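PDB 3E4G: ATP synthase subunit s, mitochondrial from Bos taurus, which regulates mitochondrial ATP synthase, being necessary for its proton conduction and facilitating ATP synthesis by blocking a proton leak through an alternative exit pathway. Local coordinates for residues Ile66-Asp70 against Ser71-Ser75; Lys130-Ile133 against Ala134-His137; Gly101-Glu104 against Arg105-Gln108; Ser107-Glu110 against Asn111-Lys114. The protein carries 1 engineered substitution. All coordinates share one frame; numbering follows the deposited sequence.

Contact 1: Ile66-Asp70 against Ser71-Ser75. With MG (magnesium ion), chain B.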
# COMPACT_ATOMS: atom_id res chain seq x y z
N ILE A 66 4.02 -5.04 3.02
CA ILE A 66 4.36 -3.63 3.21
C ILE A 66 3.70 -3.16 4.47
O ILE A 66 2.51 -3.42 4.69
CB ILE A 66 3.88 -2.79 2.01
CG1 ILE A 66 4.62 -3.25 0.74
CG2 ILE A 66 4.06 -1.29 2.28
CD1 ILE A 66 4.01 -2.69 -0.56
N ASP A 67 4.45 -2.43 5.32
CA ASP A 67 3.91 -1.84 6.53
C ASP A 67 4.31 -0.38 6.53
O ASP A 67 5.47 -0.05 6.84
CB ASP A 67 4.41 -2.55 7.79
CG ASP A 67 3.89 -1.96 9.05
OD1 ASP A 67 3.22 -0.90 8.99
OD2 ASP A 67 4.13 -2.62 10.10
N ALA A 68 3.41 0.49 6.08
CA ALA A 68 3.64 1.93 6.02
C ALA A 68 2.95 2.56 7.19
O ALA A 68 1.73 2.82 7.14
CB ALA A 68 3.13 2.47 4.68
N THR A 69 3.69 2.77 8.27
CA THR A 69 3.18 3.42 9.49
C THR A 69 3.92 4.72 9.66
O THR A 69 5.15 4.75 9.62
CB THR A 69 3.37 2.47 10.71
OG1 THR A 69 2.55 1.30 10.50
CG2 THR A 69 2.90 3.15 12.01
N ASP A 70 3.17 5.81 9.88
CA ASP A 70 3.80 7.12 10.07
C ASP A 70 4.72 7.40 8.88
O ASP A 70 5.86 7.82 9.01
CB ASP A 70 4.55 7.19 11.40
CG ASP A 70 3.60 7.33 12.57
OD1 ASP A 70 2.79 8.29 12.51
OD2 ASP A 70 3.71 6.61 13.56
N SER A 71 4.18 7.23 7.67
CA SER A 71 4.92 7.32 6.41
C SER A 71 4.40 8.50 5.59
O SER A 71 3.22 8.87 5.67
CB SER A 71 4.73 6.02 5.66
OG SER A 71 5.24 6.05 4.34
N CYS A 72 5.27 9.04 4.73
CA CYS A 72 4.89 10.16 3.83
C CYS A 72 4.55 9.72 2.45
O CYS A 72 4.46 10.59 1.54
CB CYS A 72 6.03 11.25 3.83
SG CYS A 72 7.55 10.68 3.06
N ILE A 73 4.27 8.44 2.22
CA ILE A 73 3.85 8.00 0.89
C ILE A 73 2.55 8.69 0.50
O ILE A 73 1.64 8.95 1.29
CB ILE A 73 3.74 6.48 0.80
CG1 ILE A 73 2.72 5.90 1.80
CG2 ILE A 73 5.11 5.84 0.92
CD1 ILE A 73 2.64 4.34 1.69
N MET A 74 2.46 8.95 -0.83
CA MET A 74 1.22 9.58 -1.39
C MET A 74 1.18 9.40 -2.85
O MET A 74 2.21 9.42 -3.50
CB MET A 74 1.01 10.89 -0.94
CG MET A 74 1.96 11.65 -1.41
SD MET A 74 1.72 13.41 -0.82
CE MET A 74 -0.00 13.68 -0.99
N SER A 75 -0.01 9.41 -3.39
CA SER A 75 -0.34 9.58 -4.78
C SER A 75 0.59 8.91 -5.74
O SER A 75 0.60 7.65 -5.87
CB SER A 75 -0.63 11.10 -5.07
OG SER A 75 0.59 11.86 -4.98
MG MG B . 7.29 3.87 9.72
O HOH W 1 7.84 6.23 10.37
O HOH W 2 6.87 3.24 11.97
O HOH W 3 9.64 3.40 9.92
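A68 CB lies 4.0 Å from S71 CB where strand 63-69 turns into its loop, and the flat carboxylate of D67 stands on the opposite side of the strand from this pair. There T69 OG1 donates to D67 OD1 over 2.8 Å, meeting it on its syn side, 18° out of the carboxylate plane. The same oxygen also takes part in a salt bridge with R91 on the neighbouring strand. D67 and T69 alternate with A68 along the strand, and the A68 methyl instead meets the tip of I73, with A68 CB 3.6 Å from I73 CD1. I73 places CG1 between its backbone N and carbonyl carbon (chi1 60°) and is extended beyond, so that its terminal methyl reaches A68 while the side chain also packs on L92 and W30. S71 OG serves two partners: it is hydrogen-bonded to C34 O, and it accepts a long, weak bond of 3.3 Å from I73 N, the pairing of an ST turn. Between strand and loop, D70 takes positive phi and psi, and this residue bends the chain out of the strand. Just before this bend T69 O binds the magnesium ion at 2.3 Å. Water 1, itself a ligand of the ion, donates to D70 O at 2.9 Å, so D70 O is a second-shell atom that positions a first-shell water. G35 O completes the protein ligands beside waters 2 and 3. This is a magnesium site of main-chain carbonyls and waters, set where the N-terminal domain, through G35, meets the end of strand 63-69 in the second leucine-rich repeat.

Contact 2: Lys130-Ile133 against Ala134-His137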
# COMPACT_ATOMS: atom_id res chain seq x y z
N LYS A 130 -15.45 6.34 -0.50
CA LYS A 130 -15.07 6.16 -1.91
C LYS A 130 -13.78 5.39 -2.08
O LYS A 130 -13.64 4.51 -2.95
CB LYS A 130 -14.93 7.53 -2.60
CG LYS A 130 -14.67 7.57 -4.03
CD LYS A 130 -14.78 9.00 -4.59
CE LYS A 130 -13.59 9.71 -4.27
NZ LYS A 130 -12.67 9.86 -5.38
N GLY A 131 -12.77 5.72 -1.29
CA GLY A 131 -11.51 5.02 -1.38
C GLY A 131 -11.63 3.56 -0.97
O GLY A 131 -11.01 2.68 -1.55
N ILE A 132 -12.42 3.33 0.08
CA ILE A 132 -12.62 1.94 0.53
C ILE A 132 -13.29 1.13 -0.53
O ILE A 132 -12.92 -0.02 -0.81
CB ILE A 132 -13.38 1.92 1.89
CG1 ILE A 132 -12.61 2.65 3.01
CG2 ILE A 132 -13.73 0.47 2.27
CD1 ILE A 132 -11.20 2.19 3.20
N ILE A 133 -14.36 1.65 -1.13
CA ILE A 133 -15.13 0.86 -2.06
C ILE A 133 -14.27 0.49 -3.31
O ILE A 133 -14.46 -0.58 -3.84
CB ILE A 133 -16.45 1.64 -2.44
CG1 ILE A 133 -17.39 1.66 -1.27
CG2 ILE A 133 -17.13 1.02 -3.66
CD1 ILE A 133 -18.14 0.30 -1.12
N ALA A 134 -13.29 1.33 -3.66
CA ALA A 134 -12.39 1.02 -4.72
C ALA A 134 -11.63 -0.35 -4.54
O ALA A 134 -11.24 -1.00 -5.50
CB ALA A 134 -11.43 2.15 -4.94
N LEU A 135 -11.45 -0.72 -3.27
CA LEU A 135 -10.72 -1.97 -2.96
C LEU A 135 -11.43 -3.22 -3.42
O LEU A 135 -10.83 -4.31 -3.39
CB LEU A 135 -10.40 -2.05 -1.47
CG LEU A 135 -9.64 -0.81 -0.95
CD1 LEU A 135 -9.54 -0.93 0.61
CD2 LEU A 135 -8.25 -0.65 -1.67
N HIS A 136 -12.69 -3.09 -3.85
CA HIS A 136 -13.39 -4.29 -4.38
C HIS A 136 -12.67 -4.88 -5.60
O HIS A 136 -12.85 -6.08 -5.88
CB HIS A 136 -14.85 -3.99 -4.70
CG HIS A 136 -15.08 -3.30 -5.95
ND1 HIS A 136 -15.04 -1.94 -6.12
CD2 HIS A 136 -15.47 -3.83 -7.12
CE1 HIS A 136 -15.33 -1.67 -7.40
NE2 HIS A 136 -15.56 -2.81 -8.04
N HIS A 137 -11.83 -4.12 -6.27
CA HIS A 137 -11.08 -4.69 -7.41
C HIS A 137 -10.03 -5.68 -6.95
O HIS A 137 -9.50 -6.43 -7.81
CB HIS A 137 -10.40 -3.59 -8.21
CG HIS A 137 -11.39 -2.73 -8.91
ND1 HIS A 137 -12.24 -3.17 -9.96
CD2 HIS A 137 -11.68 -1.47 -8.70
CE1 HIS A 137 -13.05 -2.20 -10.27
NE2 HIS A 137 -12.66 -1.11 -9.63
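The alpha-helical backbone of K130-I133 tightens into a 3-10 turn at L135-H137: A134 N still bonds back four residues to K130 O, whereas L135 N and H136 N reach only three, to I132 O and I133 O. The helix belongs to the fourth leucine-rich repeat, on the helical side of the fold, and runs between helices 100-107 and 155-165. Its inner surface is apolar. I132 CD1 and L135 CD1 stand 4.4 Å apart, a loose contact between two side chains that both pack on I121 of strand 118-122; L135 also turns its CG over I132 O at 3.4 Å. Small A134 lies against E104 and S107 of helix 100-107, while I133 leans on A161 of helix 155-165. K130 joins E104 of helix 100-107 in a salt bridge through NZ. The imidazole of H136 folds back on its own helix end because CG sits between the backbone N and the carbonyl carbon (chi1 79°). That puts ND1 where I133 O lies almost in the ring plane, so the ring carries its N-H at ND1 and is fixed in rotation by it. The carbonyl is thus gripped twice by one residue, H136 N lying 3.1 Å from I133 O and the ring N-H coming from the opposite face of the carbonyl plane. One face of the same ring is approached by H137, whose CD2 lies 3.8 Å above it near the rim. The shortest of these bonds is H136 ND1 to I133 O, 2.7 Å long with an angle of 160° at the hydrogen.

Contact 3: Gly101-Glu104 against Arg105-Gln108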
# COMPACT_ATOMS: atom_id res chain seq x y z
N GLY A 101 -7.70 8.95 -3.76
CA GLY A 101 -7.06 8.76 -5.05
C GLY A 101 -5.88 7.76 -4.98
O GLY A 101 -5.61 7.08 -5.98
N CYS A 102 -5.22 7.66 -3.85
CA CYS A 102 -4.13 6.70 -3.65
C CYS A 102 -4.70 5.27 -3.71
O CYS A 102 -4.14 4.37 -4.35
CB CYS A 102 -3.45 6.91 -2.29
SG CYS A 102 -2.80 8.62 -2.05
N LEU A 103 -5.82 5.07 -3.00
CA LEU A 103 -6.48 3.75 -2.95
C LEU A 103 -7.03 3.38 -4.34
O LEU A 103 -6.94 2.23 -4.78
CB LEU A 103 -7.57 3.72 -1.92
CG LEU A 103 -7.05 3.99 -0.48
CD1 LEU A 103 -8.22 3.95 0.50
CD2 LEU A 103 -5.97 3.01 -0.07
N GLU A 104 -7.58 4.38 -5.07
CA GLU A 104 -8.05 4.19 -6.43
C GLU A 104 -6.86 3.75 -7.30
O GLU A 104 -6.98 2.76 -8.08
CB GLU A 104 -8.71 5.44 -6.96
CG GLU A 104 -10.02 5.72 -6.29
CD GLU A 104 -10.56 7.12 -6.45
OE1 GLU A 104 -9.85 7.99 -6.96
OE2 GLU A 104 -11.69 7.34 -6.03
N ARG A 105 -5.75 4.47 -7.26
CA ARG A 105 -4.59 4.13 -8.05
C ARG A 105 -4.12 2.69 -7.79
O ARG A 105 -3.84 1.90 -8.70
CB ARG A 105 -3.45 5.14 -7.77
CG ARG A 105 -2.14 5.04 -8.56
CD ARG A 105 -1.13 6.15 -8.21
NE ARG A 105 -1.61 7.44 -8.62
CZ ARG A 105 -1.70 7.89 -9.92
NH1 ARG A 105 -1.07 7.24 -10.89
NH2 ARG A 105 -2.36 8.96 -10.18
N LEU A 106 -4.06 2.34 -6.50
CA LEU A 106 -3.67 0.94 -6.13
C LEU A 106 -4.65 -0.08 -6.71
O LEU A 106 -4.26 -1.14 -7.23
CB LEU A 106 -3.67 0.80 -4.64
CG LEU A 106 -2.44 1.42 -3.90
CD1 LEU A 106 -2.73 1.44 -2.40
CD2 LEU A 106 -1.20 0.65 -4.16
N SER A 107 -5.94 0.21 -6.58
CA SER A 107 -7.00 -0.76 -6.95
C SER A 107 -6.95 -1.07 -8.43
O SER A 107 -7.46 -2.13 -8.84
CB SER A 107 -8.36 -0.24 -6.58
OG SER A 107 -8.80 0.82 -7.44
N GLN A 108 -6.44 -0.15 -9.25
CA GLN A 108 -6.39 -0.29 -10.71
C GLN A 108 -5.18 -1.02 -11.25
O GLN A 108 -5.07 -1.27 -12.44
CB GLN A 108 -6.49 1.13 -11.36
CG GLN A 108 -7.89 1.70 -11.16
CD GLN A 108 -8.87 0.99 -11.90
OE1 GLN A 108 -10.04 0.75 -11.42
NE2 GLN A 108 -8.62 0.63 -13.14
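S107 carries its hydroxyl between the backbone N and the carbonyl carbon (chi1 73°), the torsion that folds OG back along the helix onto E104 O at 2.7 Å. Q108 N donates to the same carbonyl, E104 O, over 3.2 Å and from the same face of its plane; with an angle of 136° at the hydrogen, it is the most bent of the four backbone bonds. The hydroxyl comes from the flank, at a C=O...donor angle of 118°, while Q108 N lies nearer the C=O direction. Further up, R105 N reaches G101 O at 2.9 Å, and L106 N and S107 N close regular alpha turns. This helix is one of the two helices in the third leucine-rich repeat, laid over the sheet: L103 presses on M119 and I121 of strand 118-122, and its CD2 comes within 4.3 Å of L106 CD1. L106 also rests its CG on C102 O, 3.4 Å away, and its side chain also touches F78. On the outer side R105 runs away from the helix, bent at chi3, and its NH1 enters a salt bridge with D79 of the preceding repeat.

Contact 4: Ser107-Glu110 against Asn111-Lys114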
# COMPACT_ATOMS: atom_id res chain seq x y z
N SER A 107 -5.94 0.21 -6.58
CA SER A 107 -7.00 -0.76 -6.95
C SER A 107 -6.95 -1.07 -8.43
O SER A 107 -7.46 -2.13 -8.84
CB SER A 107 -8.36 -0.24 -6.58
OG SER A 107 -8.80 0.82 -7.44
N GLN A 108 -6.44 -0.15 -9.25
CA GLN A 108 -6.39 -0.29 -10.71
C GLN A 108 -5.18 -1.02 -11.25
O GLN A 108 -5.07 -1.27 -12.44
CB GLN A 108 -6.49 1.13 -11.36
CG GLN A 108 -7.89 1.70 -11.16
CD GLN A 108 -8.87 0.99 -11.90
OE1 GLN A 108 -10.04 0.75 -11.42
NE2 GLN A 108 -8.62 0.63 -13.14
N LEU A 109 -4.23 -1.37 -10.35
CA LEU A 109 -3.03 -2.08 -10.78
C LEU A 109 -3.38 -3.57 -10.86
O LEU A 109 -3.61 -4.23 -9.82
CB LEU A 109 -1.90 -1.83 -9.78
CG LEU A 109 -1.34 -0.40 -9.86
CD1 LEU A 109 -0.32 -0.23 -8.75
CD2 LEU A 109 -0.74 -0.13 -11.29
N GLU A 110 -3.44 -4.12 -12.08
CA GLU A 110 -3.83 -5.52 -12.25
C GLU A 110 -2.90 -6.46 -11.52
O GLU A 110 -3.32 -7.53 -11.07
CB GLU A 110 -3.93 -5.92 -13.75
CG GLU A 110 -5.06 -5.14 -14.44
CD GLU A 110 -5.42 -5.78 -15.77
OE1 GLU A 110 -4.52 -6.01 -16.61
OE2 GLU A 110 -6.61 -6.02 -15.96
N ASN A 111 -1.62 -6.11 -11.47
CA ASN A 111 -0.64 -6.91 -10.75
C ASN A 111 -1.03 -7.05 -9.28
O ASN A 111 -0.84 -8.13 -8.67
CB ASN A 111 0.76 -6.37 -10.94
CG ASN A 111 0.88 -4.90 -10.59
OD1 ASN A 111 0.17 -4.04 -11.23
ND2 ASN A 111 1.70 -4.53 -9.65
N LEU A 112 -1.51 -5.98 -8.65
CA LEU A 112 -1.96 -6.05 -7.25
C LEU A 112 -3.28 -6.75 -7.15
O LEU A 112 -3.55 -7.49 -6.18
CB LEU A 112 -2.09 -4.65 -6.64
CG LEU A 112 -0.76 -3.87 -6.51
CD1 LEU A 112 -1.04 -2.55 -5.81
CD2 LEU A 112 0.25 -4.66 -5.68
N GLN A 113 -4.20 -6.54 -8.12
CA GLN A 113 -5.48 -7.28 -8.07
C GLN A 113 -5.22 -8.79 -8.02
O GLN A 113 -5.91 -9.54 -7.33
CB GLN A 113 -6.32 -6.99 -9.32
CG GLN A 113 -6.72 -5.52 -9.44
CD GLN A 113 -7.41 -5.24 -10.79
OE1 GLN A 113 -7.53 -6.16 -11.63
NE2 GLN A 113 -7.82 -4.01 -10.96
N LYS A 114 -4.20 -9.25 -8.78
CA LYS A 114 -3.90 -10.69 -8.83
C LYS A 114 -3.33 -11.22 -7.57
O LYS A 114 -3.60 -12.38 -7.21
CB LYS A 114 -2.93 -10.96 -10.01
CG LYS A 114 -3.56 -10.72 -11.36
CD LYS A 114 -2.50 -10.45 -12.42
CE LYS A 114 -3.10 -10.14 -13.79
NZ LYS A 114 -2.09 -9.80 -14.74
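Q113 reaches back to S107 with an extended side chain that passes over the start of its own helix. Its CB rests 3.5 Å from E110 O, and CG comes 3.4 Å from L109 O; CD and OE1 then pass the E110 side of the turn, with E110 CG 3.9 Å from Q113 OE1 and the carboxylate and amide planes steeply inclined to each other. At the tip, NE2 donates to S107 O over 2.9 Å. The bond is nearly straight, 177° at the hydrogen, and lies in both the amide and the carbonyl planes, while OE1 is left to a weak bond with R139. L109 occupies the N-cap position, and its carbonyl receives Q113 N at 2.9 Å together with a weak bond from L112 N. Its side chain lies alongside L112, the CD1 methyls of the two leucines 3.8 Å apart. N111, with CG between its backbone N and carbonyl carbon (chi1 54°), turns its amide back along L109, OD1 3.4 Å from L109 CB; ND2 is bound by the carbonyls of L84 and M81 in the preceding repeat. K114 lies extended over E110 O without its ammonium touching the E110 carboxylate. The amide of Q113 thus acts as a clamp: a straight bond in both planes would hold the amide's rotation, and it holds the S107 carbonyl against the first turn of helix 110-115.

The four contacts follow the leucine-rich repeats: contact 1 in the second, contacts 3 and 4 in the third, contact 2 in the fourth. Contacts 3 and 4 share S107 and Q108, and L106 CD2 meets L112 CD1 at 3.6 Å where the two helices succeed each other. Contact 2 packs beside contact 3, centres 8 Å apart, with A134 O 3.2 Å from S107 CB; it also touches contact 4, where H137 O lies 3.3 Å from Q113 CG. Contact 1 supplies T69 O to the magnesium ion and meets contact 3 through S75, whose N is 3.2 Å from C102 SG. Contact 2 lies far from that site, its centre 18 Å from that of contact 1.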